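Local coordinates for CMP/dCMP-type deaminase domain-containing protein (Aspergillus oryzae RIB40, PDB 7DRY) that probably catalyses the zinc-dependent deamination of a pyrimidine intermediate in riboflavin biosynthesis, as a member of the cytidine deaminase superfamily, at residues 125-137 with 155-168. Numbering follows the deposited sequence.
Sequences KGIQKIYFGVKEP and IDWQVVNGLEREIL
Ile-130 and Trp-157 sit at the middle of a parallel strand pair, 127-132 beside 156-159, whose axes diverge by only 13°. Five backbone hydrogen bonds run in the alternating parallel pattern, from Asp-156 N to Gln-128 O through to Val-160 N to Phe-132 O; the last is the straightest.

Polar side chains meet on the face of Lys-129, Tyr-131 and Gln-158. Lys-129 is extended throughout, with CG anti to the backbone N, which carries the chain past Asp-156 to where NZ donates a hydrogen bond to Gln-158 OE1, 3.0 Å away. A water bridges the same NZ to Asp-156 OD2. Gln-158 runs alongside Tyr-131, its amide turned 66° from the ring and NE2 at the ring edge, 3.7 Å from CE2.

The other face is apolar, with Ile-130, Phe-132, Trp-157 and Val-159. The Phe-132 ring and the six-membered ring of Trp-157 are only 26° from parallel but slid so far that they barely overlap, centroids 5.9 Å apart; they touch where Phe-132 CZ meets Trp-157 CE3 at 3.8 Å. Val-159 CG2 closes on Phe-132 CE1 at 3.5 Å.

Past the strands, Ile-167 CD1 lies 3.6 Å from Gly-133 CA, and Val-134 CG2 packs on Ile-167 CG2 at 3.8 Å. One water ties Gly-133 O and Val-160 O to Leu-163 N at the helix start.

The pair belongs to a beta-alpha-beta unit of the deaminase fold: helix 145-152 backs Phe-132 and Trp-157, whose NE1 is hydrogen-bonded to Thr-151 OG1, helix 5-16 meets Val-160, and strand 91-97 flanks 127-132, leaving 156-159 outermost in the chain's sheet.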
ATOM      1  N   LYS A 125       5.313  16.542   5.611  1.00 16.84           N
ATOM      2  CA  LYS A 125       5.411  16.225   4.189  1.00 16.16           C
ATOM      3  C   LYS A 125       4.486  15.086   3.777  1.00 15.34           C
ATOM      4  O   LYS A 125       3.996  15.066   2.642  1.00 18.30           O
ATOM      5  CB  LYS A 125       6.851  15.850   3.841  1.00 15.74           C
ATOM      6  CG  LYS A 125       7.817  16.965   4.082  1.00 17.13           C
ATOM      7  CD  LYS A 125       9.051  16.819   3.226  1.00 30.96           C
ATOM      8  CE  LYS A 125       9.991  15.793   3.793  1.00 35.99           C
ATOM      9  NZ  LYS A 125      11.226  15.696   2.959  1.00 34.89           N
ATOM     10  N   GLY A 126       4.271  14.113   4.652  1.00 14.29           N
ATOM     11  CA  GLY A 126       3.474  12.963   4.284  1.00 13.63           C
ATOM     12  C   GLY A 126       4.197  12.028   3.316  1.00 12.58           C
ATOM     13  O   GLY A 126       5.397  12.129   3.062  1.00 15.70           O
ATOM     14  N   ILE A 127       3.423  11.094   2.773  1.00 12.64           N
ATOM     15  CA  ILE A 127       3.963  10.096   1.856  1.00 11.00           C
ATOM     16  C   ILE A 127       4.148  10.728   0.486  1.00 13.83           C
ATOM     17  O   ILE A 127       3.214  11.319  -0.067  1.00 17.10           O
ATOM     18  CB  ILE A 127       3.034   8.876   1.795  1.00 13.06           C
ATOM     19  CG1 ILE A 127       2.966   8.225   3.175  1.00 12.81           C
ATOM     20  CG2 ILE A 127       3.517   7.874   0.753  1.00 14.43           C
ATOM     21  CD1 ILE A 127       1.874   7.180   3.316  1.00 14.12           C
ATOM     22  N   GLN A 128       5.363  10.623  -0.064  1.00 11.96           N
ATOM     23  CA  GLN A 128       5.695  11.282  -1.320  1.00 11.78           C
ATOM     24  C   GLN A 128       5.613  10.379  -2.543  1.00 11.92           C
ATOM     25  O   GLN A 128       5.460  10.899  -3.656  1.00 15.67           O
ATOM     26  CB  GLN A 128       7.093  11.919  -1.247  1.00 12.51           C
ATOM     27  CG  GLN A 128       7.081  13.248  -0.499  1.00 17.54           C
ATOM     28  CD  GLN A 128       8.460  13.849  -0.307  1.00 16.93           C
ATOM     29  OE1 GLN A 128       8.902  14.033   0.825  1.00 19.53           O
ATOM     30  NE2 GLN A 128       9.141  14.172  -1.410  1.00 20.10           N
ATOM     31  N   LYS A 129       5.701   9.060  -2.378  1.00 12.53           N
ATOM     32  CA  LYS A 129       5.721   8.175  -3.534  1.00 11.24           C
ATOM     33  C   LYS A 129       5.195   6.805  -3.131  1.00 10.58           C
ATOM     34  O   LYS A 129       5.446   6.345  -2.012  1.00 10.49           O
ATOM     35  CB  LYS A 129       7.139   8.057  -4.113  1.00 14.40           C
ATOM     36  CG  LYS A 129       7.211   7.260  -5.403  1.00 16.33           C
ATOM     37  CD  LYS A 129       8.539   7.454  -6.132  1.00 17.40           C
ATOM     38  CE  LYS A 129       8.456   6.854  -7.522  1.00 18.46           C
ATOM     39  NZ  LYS A 129       9.658   7.186  -8.333  1.00 23.11           N
ATOM     40  N   ILE A 130       4.463   6.172  -4.055  1.00 11.90           N
ATOM     41  CA  ILE A 130       3.959   4.804  -3.920  1.00 11.79           C
ATOM     42  C   ILE A 130       4.578   3.954  -5.023  1.00 12.23           C
ATOM     43  O   ILE A 130       4.565   4.343  -6.195  1.00 13.68           O
ATOM     44  CB  ILE A 130       2.423   4.751  -4.050  1.00 11.48           C
ATOM     45  CG1 ILE A 130       1.744   5.837  -3.207  1.00 14.10           C
ATOM     46  CG2 ILE A 130       1.910   3.366  -3.684  1.00 15.44           C
ATOM     47  CD1 ILE A 130       1.938   5.674  -1.717  1.00 14.67           C
ATOM     48  N   TYR A 131       5.104   2.790  -4.653  1.00 11.29           N
ATOM     49  CA  TYR A 131       5.511   1.769  -5.610  1.00 11.01           C
ATOM     50  C   TYR A 131       4.585   0.575  -5.440  1.00 11.92           C
ATOM     51  O   TYR A 131       4.310   0.169  -4.312  1.00 11.50           O
ATOM     52  CB  TYR A 131       6.926   1.281  -5.311  1.00 11.39           C
ATOM     53  CG  TYR A 131       8.029   2.266  -5.617  1.00 11.57           C
ATOM     54  CD1 TYR A 131       8.472   3.153  -4.653  1.00 13.50           C
ATOM     55  CD2 TYR A 131       8.638   2.296  -6.863  1.00 15.91           C
ATOM     56  CE1 TYR A 131       9.493   4.060  -4.922  1.00 14.62           C
ATOM     57  CE2 TYR A 131       9.674   3.197  -7.138  1.00 18.73           C
ATOM     58  CZ  TYR A 131      10.082   4.073  -6.159  1.00 21.43           C
ATOM     59  OH  TYR A 131      11.092   4.984  -6.406  1.00 20.15           O
ATOM     60  N   PHE A 132       4.108   0.007  -6.551  1.00 11.84           N
ATOM     61  CA  PHE A 132       3.265  -1.184  -6.476  1.00 11.21           C
ATOM     62  C   PHE A 132       3.565  -2.110  -7.649  1.00 12.26           C
ATOM     63  O   PHE A 132       4.214  -1.713  -8.621  1.00 13.51           O
ATOM     64  CB  PHE A 132       1.774  -0.829  -6.359  1.00 12.23           C
ATOM     65  CG  PHE A 132       1.283   0.111  -7.418  1.00 13.47           C
ATOM     66  CD1 PHE A 132       0.810  -0.384  -8.617  1.00 17.99           C
ATOM     67  CD2 PHE A 132       1.273   1.484  -7.214  1.00 17.61           C
ATOM     68  CE1 PHE A 132       0.342   0.466  -9.603  1.00 21.21           C
ATOM     69  CE2 PHE A 132       0.805   2.338  -8.196  1.00 18.16           C
ATOM     70  CZ  PHE A 132       0.341   1.827  -9.389  1.00 20.36           C
ATOM     71  N   GLY A 133       3.072  -3.350  -7.557  1.00 12.42           N
ATOM     72  CA  GLY A 133       3.448  -4.393  -8.497  1.00 13.76           C
ATOM     73  C   GLY A 133       2.410  -4.774  -9.533  1.00 16.64           C
ATOM     74  O   GLY A 133       2.736  -5.425 -10.536  1.00 20.27           O
ATOM     75  N   VAL A 134       1.157  -4.371  -9.316  0.65 14.87           N
ATOM     76  CA  VAL A 134       0.064  -4.637 -10.248  0.65 16.39           C
ATOM     77  C   VAL A 134      -0.833  -3.408 -10.286  0.65 17.47           C
ATOM     78  O   VAL A 134      -1.237  -2.898  -9.236  0.65 16.79           O
ATOM     79  CB  VAL A 134      -0.762  -5.878  -9.845  0.65 17.96           C
ATOM     80  CG1 VAL A 134      -1.971  -6.042 -10.763  0.65 19.59           C
ATOM     81  CG2 VAL A 134       0.089  -7.136  -9.870  0.65 24.13           C
ATOM     82  N   LYS A 135      -1.158  -2.940 -11.493  1.00 19.37           N
ATOM     83  CA  LYS A 135      -2.005  -1.760 -11.662  1.00 22.71           C
ATOM     84  C   LYS A 135      -3.486  -2.138 -11.596  1.00 21.85           C
ATOM     85  O   LYS A 135      -4.282  -1.863 -12.488  1.00 23.85           O
ATOM     86  CB  LYS A 135      -1.650  -1.013 -12.942  1.00 27.84           C
ATOM     87  CG  LYS A 135      -1.965   0.479 -12.854  1.00 27.20           C
ATOM     88  CD  LYS A 135      -1.597   1.233 -14.122  1.00 30.42           C
ATOM     89  CE  LYS A 135      -1.975   2.700 -13.993  1.00 35.42           C
ATOM     90  NZ  LYS A 135      -1.747   3.463 -15.252  1.00 39.76           N
ATOM     91  N   GLU A 136      -3.841  -2.787 -10.490  1.00 20.11           N
ATOM     92  CA  GLU A 136      -5.212  -3.113 -10.143  1.00 23.05           C
ATOM     93  C   GLU A 136      -5.303  -2.971  -8.630  1.00 19.04           C
ATOM     94  O   GLU A 136      -4.360  -3.339  -7.913  1.00 17.38           O
ATOM     95  CB  GLU A 136      -5.605  -4.544 -10.539  1.00 25.40           C
ATOM     96  CG  GLU A 136      -5.582  -4.819 -12.035  1.00 31.94           C
ATOM     97  CD  GLU A 136      -6.575  -3.970 -12.808  1.00 44.05           C
ATOM     98  OE1 GLU A 136      -7.611  -3.572 -12.231  1.00 43.61           O
ATOM     99  OE2 GLU A 136      -6.318  -3.703 -13.999  1.00 48.55           O
ATOM    100  N   PRO A 137      -6.403  -2.428  -8.122  1.00 19.72           N
ATOM    101  CA  PRO A 137      -6.540  -2.244  -6.677  1.00 18.52           C
ATOM    102  C   PRO A 137      -6.910  -3.547  -5.984  1.00 17.51           C
ATOM    103  O   PRO A 137      -7.381  -4.502  -6.599  1.00 18.74           O
ATOM    104  CB  PRO A 137      -7.688  -1.238  -6.565  1.00 20.07           C
ATOM    105  CG  PRO A 137      -8.532  -1.525  -7.781  1.00 21.82           C
ATOM    106  CD  PRO A 137      -7.554  -1.884  -8.869  1.00 21.84           C
ATOM    107  N   ILE A 155       1.266  13.185  -5.480  1.00 21.76           N
ATOM    108  CA  ILE A 155       1.968  12.023  -4.954  1.00 20.38           C
ATOM    109  C   ILE A 155       2.451  11.204  -6.140  1.00 19.44           C
ATOM    110  O   ILE A 155       1.644  10.783  -6.977  1.00 22.50           O
ATOM    111  CB  ILE A 155       1.049  11.168  -4.065  1.00 16.95           C
ATOM    112  CG1 ILE A 155       0.295  12.030  -3.052  1.00 32.47           C
ATOM    113  CG2 ILE A 155       1.844  10.031  -3.405  1.00 17.53           C
ATOM    114  CD1 ILE A 155       1.174  12.688  -2.041  1.00 38.96           C
ATOM    115  N   ASP A 156       3.755  10.951  -6.199  1.00 17.10           N
ATOM    116  CA  ASP A 156       4.306  10.149  -7.281  1.00 17.92           C
ATOM    117  C   ASP A 156       3.903   8.692  -7.112  1.00 14.57           C
ATOM    118  O   ASP A 156       3.662   8.216  -6.002  1.00 13.05           O
ATOM    119  CB  ASP A 156       5.834  10.212  -7.273  1.00 18.75           C
ATOM    120  CG  ASP A 156       6.381  11.575  -7.654  1.00 24.07           C
ATOM    121  OD1 ASP A 156       5.619  12.428  -8.151  1.00 25.55           O
ATOM    122  OD2 ASP A 156       7.594  11.784  -7.451  1.00 29.03           O
ATOM    123  N   TRP A 157       3.855   7.971  -8.227  1.00 15.90           N
ATOM    124  CA  TRP A 157       3.688   6.528  -8.151  1.00 14.54           C
ATOM    125  C   TRP A 157       4.424   5.870  -9.306  1.00 13.53           C
ATOM    126  O   TRP A 157       4.692   6.488 -10.338  1.00 16.43           O
ATOM    127  CB  TRP A 157       2.210   6.108  -8.100  1.00 14.61           C
ATOM    128  CG  TRP A 157       1.395   6.651  -9.219  1.00 17.18           C
ATOM    129  CD1 TRP A 157       0.678   7.811  -9.219  1.00 17.38           C
ATOM    130  CD2 TRP A 157       1.210   6.061 -10.512  1.00 16.77           C
ATOM    131  NE1 TRP A 157       0.052   7.980 -10.429  1.00 22.50           N
ATOM    132  CE2 TRP A 157       0.362   6.921 -11.244  1.00 19.19           C
ATOM    133  CE3 TRP A 157       1.670   4.888 -11.119  1.00 19.84           C
ATOM    134  CZ2 TRP A 157      -0.031   6.648 -12.554  1.00 23.12           C
ATOM    135  CZ3 TRP A 157       1.281   4.620 -12.426  1.00 20.70           C
ATOM    136  CH2 TRP A 157       0.439   5.498 -13.128  1.00 23.66           C
ATOM    137  N   GLN A 158       4.742   4.587  -9.115  1.00 15.05           N
ATOM    138  CA  GLN A 158       5.526   3.844 -10.090  1.00 15.89           C
ATOM    139  C   GLN A 158       5.137   2.376 -10.009  1.00 14.86           C
ATOM    140  O   GLN A 158       5.095   1.801  -8.917  1.00 15.35           O
ATOM    141  CB  GLN A 158       7.015   3.989  -9.778  1.00 17.22           C
ATOM    142  CG  GLN A 158       7.933   3.299 -10.756  1.00 22.10           C
ATOM    143  CD  GLN A 158       9.357   3.795 -10.630  1.00 30.04           C
ATOM    144  OE1 GLN A 158       9.596   4.985 -10.411  1.00 31.67           O
ATOM    145  NE2 GLN A 158      10.312   2.884 -10.752  1.00 38.74           N
ATOM    146  N   VAL A 159       4.851   1.778 -11.162  1.00 17.67           N
ATOM    147  CA  VAL A 159       4.626   0.340 -11.233  1.00 17.14           C
ATOM    148  C   VAL A 159       5.970  -0.358 -11.380  1.00 16.00           C
ATOM    149  O   VAL A 159       6.807   0.043 -12.200  1.00 19.96           O
ATOM    150  CB  VAL A 159       3.696  -0.010 -12.403  1.00 20.44           C
ATOM    151  CG1 VAL A 159       3.344  -1.485 -12.358  1.00 20.73           C
ATOM    152  CG2 VAL A 159       2.438   0.838 -12.355  1.00 26.46           C
ATOM    153  N   VAL A 160       6.174  -1.407 -10.590  1.00 16.82           N
ATOM    154  CA  VAL A 160       7.377  -2.228 -10.643  1.00 15.97           C
ATOM    155  C   VAL A 160       6.964  -3.567 -11.227  1.00 15.61           C
ATOM    156  O   VAL A 160       6.209  -4.321 -10.597  1.00 18.98           O
ATOM    157  CB  VAL A 160       7.989  -2.407  -9.251  1.00 18.69           C
ATOM    158  CG1 VAL A 160       9.258  -3.256  -9.328  1.00 26.18           C
ATOM    159  CG2 VAL A 160       8.266  -1.049  -8.608  1.00 20.68           C
ATOM    160  N   ASN A 161       7.448  -3.863 -12.431  1.00 19.03           N
ATOM    161  CA  ASN A 161       7.019  -5.047 -13.157  1.00 20.68           C
ATOM    162  C   ASN A 161       7.791  -6.276 -12.690  1.00 21.37           C
ATOM    163  O   ASN A 161       8.848  -6.178 -12.059  1.00 26.03           O
ATOM    164  CB  ASN A 161       7.253  -4.859 -14.658  1.00 30.32           C
ATOM    165  CG  ASN A 161       6.465  -3.693 -15.236  1.00 41.70           C
ATOM    166  OD1 ASN A 161       5.304  -3.480 -14.889  1.00 41.52           O
ATOM    167  ND2 ASN A 161       7.098  -2.934 -16.124  1.00 49.78           N
ATOM    168  N   GLY A 162       7.236  -7.448 -13.002  1.00 21.48           N
ATOM    169  CA  GLY A 162       7.926  -8.712 -12.823  1.00 26.08           C
ATOM    170  C   GLY A 162       7.352  -9.630 -11.765  1.00 25.18           C
ATOM    171  O   GLY A 162       7.751 -10.801 -11.710  1.00 26.73           O
ATOM    172  N   LEU A 163       6.436  -9.152 -10.920  1.00 20.69           N
ATOM    173  CA  LEU A 163       5.850  -9.972  -9.864  1.00 18.50           C
ATOM    174  C   LEU A 163       4.334 -10.090  -9.985  1.00 18.93           C
ATOM    175  O   LEU A 163       3.675 -10.496  -9.023  1.00 19.15           O
ATOM    176  CB  LEU A 163       6.230  -9.438  -8.480  1.00 18.16           C
ATOM    177  CG  LEU A 163       7.722  -9.438  -8.155  1.00 31.20           C
ATOM    178  CD1 LEU A 163       8.039  -8.422  -7.061  1.00 31.75           C
ATOM    179  CD2 LEU A 163       8.154 -10.843  -7.754  1.00 39.19           C
ATOM    180  N   GLU A 164       3.772  -9.788 -11.161  1.00 17.98           N
ATOM    181  CA  GLU A 164       2.327  -9.607 -11.260  1.00 17.02           C
ATOM    182  C   GLU A 164       1.571 -10.886 -10.912  1.00 15.36           C
ATOM    183  O   GLU A 164       0.609 -10.860 -10.131  1.00 14.63           O
ATOM    184  CB  GLU A 164       1.941  -9.134 -12.664  1.00 19.76           C
ATOM    185  CG  GLU A 164       2.528  -7.795 -13.083  1.00 20.69           C
ATOM    186  CD  GLU A 164       3.922  -7.915 -13.659  1.00 25.56           C
ATOM    187  OE1 GLU A 164       4.454  -9.042 -13.734  1.00 24.57           O
ATOM    188  OE2 GLU A 164       4.482  -6.878 -14.065  1.00 28.14           O
ATOM    189  N   ARG A 165       1.980 -12.015 -11.490  1.00 14.69           N
ATOM    190  CA  ARG A 165       1.224 -13.242 -11.279  1.00 14.08           C
ATOM    191  C   ARG A 165       1.233 -13.646  -9.811  1.00 15.65           C
ATOM    192  O   ARG A 165       0.184 -13.969  -9.244  1.00 14.95           O
ATOM    193  CB  ARG A 165       1.731 -14.373 -12.171  1.00 15.75           C
ATOM    194  CG  ARG A 165       0.958 -15.647 -11.914  1.00 19.18           C
ATOM    195  CD  ARG A 165       1.157 -16.721 -12.952  1.00 21.52           C
ATOM    196  NE  ARG A 165       0.389 -17.891 -12.544  1.00 25.87           N
ATOM    197  CZ  ARG A 165       0.562 -19.113 -13.022  1.00 23.15           C
ATOM    198  NH1 ARG A 165       1.477 -19.344 -13.961  1.00 27.22           N
ATOM    199  NH2 ARG A 165      -0.189 -20.105 -12.560  1.00 25.73           N
ATOM    200  N   GLU A 166       2.408 -13.612  -9.171  1.00 15.11           N
ATOM    201  CA  GLU A 166       2.499 -14.011  -7.769  1.00 13.48           C
ATOM    202  C   GLU A 166       1.707 -13.076  -6.868  1.00 13.53           C
ATOM    203  O   GLU A 166       1.066 -13.526  -5.911  1.00 13.82           O
ATOM    204  CB  GLU A 166       3.961 -14.047  -7.326  1.00 17.05           C
ATOM    205  CG  GLU A 166       4.733 -15.197  -7.934  1.00 20.81           C
ATOM    206  CD  GLU A 166       6.223 -15.044  -7.738  1.00 35.28           C
ATOM    207  OE1 GLU A 166       6.729 -15.480  -6.682  1.00 40.49           O
ATOM    208  OE2 GLU A 166       6.877 -14.469  -8.635  1.00 40.59           O
ATOM    209  N   ILE A 167       1.754 -11.772  -7.150  1.00 12.74           N
ATOM    210  CA  ILE A 167       0.979 -10.817  -6.361  1.00 11.84           C
ATOM    211  C   ILE A 167      -0.508 -11.140  -6.435  1.00 12.76           C
ATOM    212  O   ILE A 167      -1.207 -11.139  -5.417  1.00 12.49           O
ATOM    213  CB  ILE A 167       1.286  -9.385  -6.823  1.00 11.59           C
ATOM    214  CG1 ILE A 167       2.669  -8.977  -6.321  1.00 11.67           C
ATOM    215  CG2 ILE A 167       0.207  -8.406  -6.342  1.00 11.90           C
ATOM    216  CD1 ILE A 167       3.180  -7.683  -6.948  1.00 14.73           C
ATOM    217  N   LEU A 168      -1.003 -11.455  -7.634  1.00 11.53           N
ATOM    218  CA  LEU A 168      -2.424 -11.749  -7.802  1.00 13.50           C
ATOM    219  C   LEU A 168      -2.792 -13.093  -7.189  1.00 14.13           C
ATOM    220  O   LEU A 168      -3.839 -13.212  -6.542  1.00 14.09           O
ATOM    221  CB  LEU A 168      -2.791 -11.718  -9.286  1.00 13.81           C
ATOM    222  CG  LEU A 168      -2.738 -10.324  -9.908  1.00 14.62           C
ATOM    223  CD1 LEU A 168      -2.760 -10.407 -11.418  1.00 16.26           C
ATOM    224  CD2 LEU A 168      -3.899  -9.478  -9.396  1.00 16.68           C
TER
HETATM  225  O   HOH W   1       9.517  10.000  -8.681  1.00 30.75           O
HETATM  226  O   HOH W   2       7.297   8.132 -10.544  1.00 36.32           O
HETATM  227  O   HOH W   3       5.131  -6.674 -10.439  1.00 18.10           O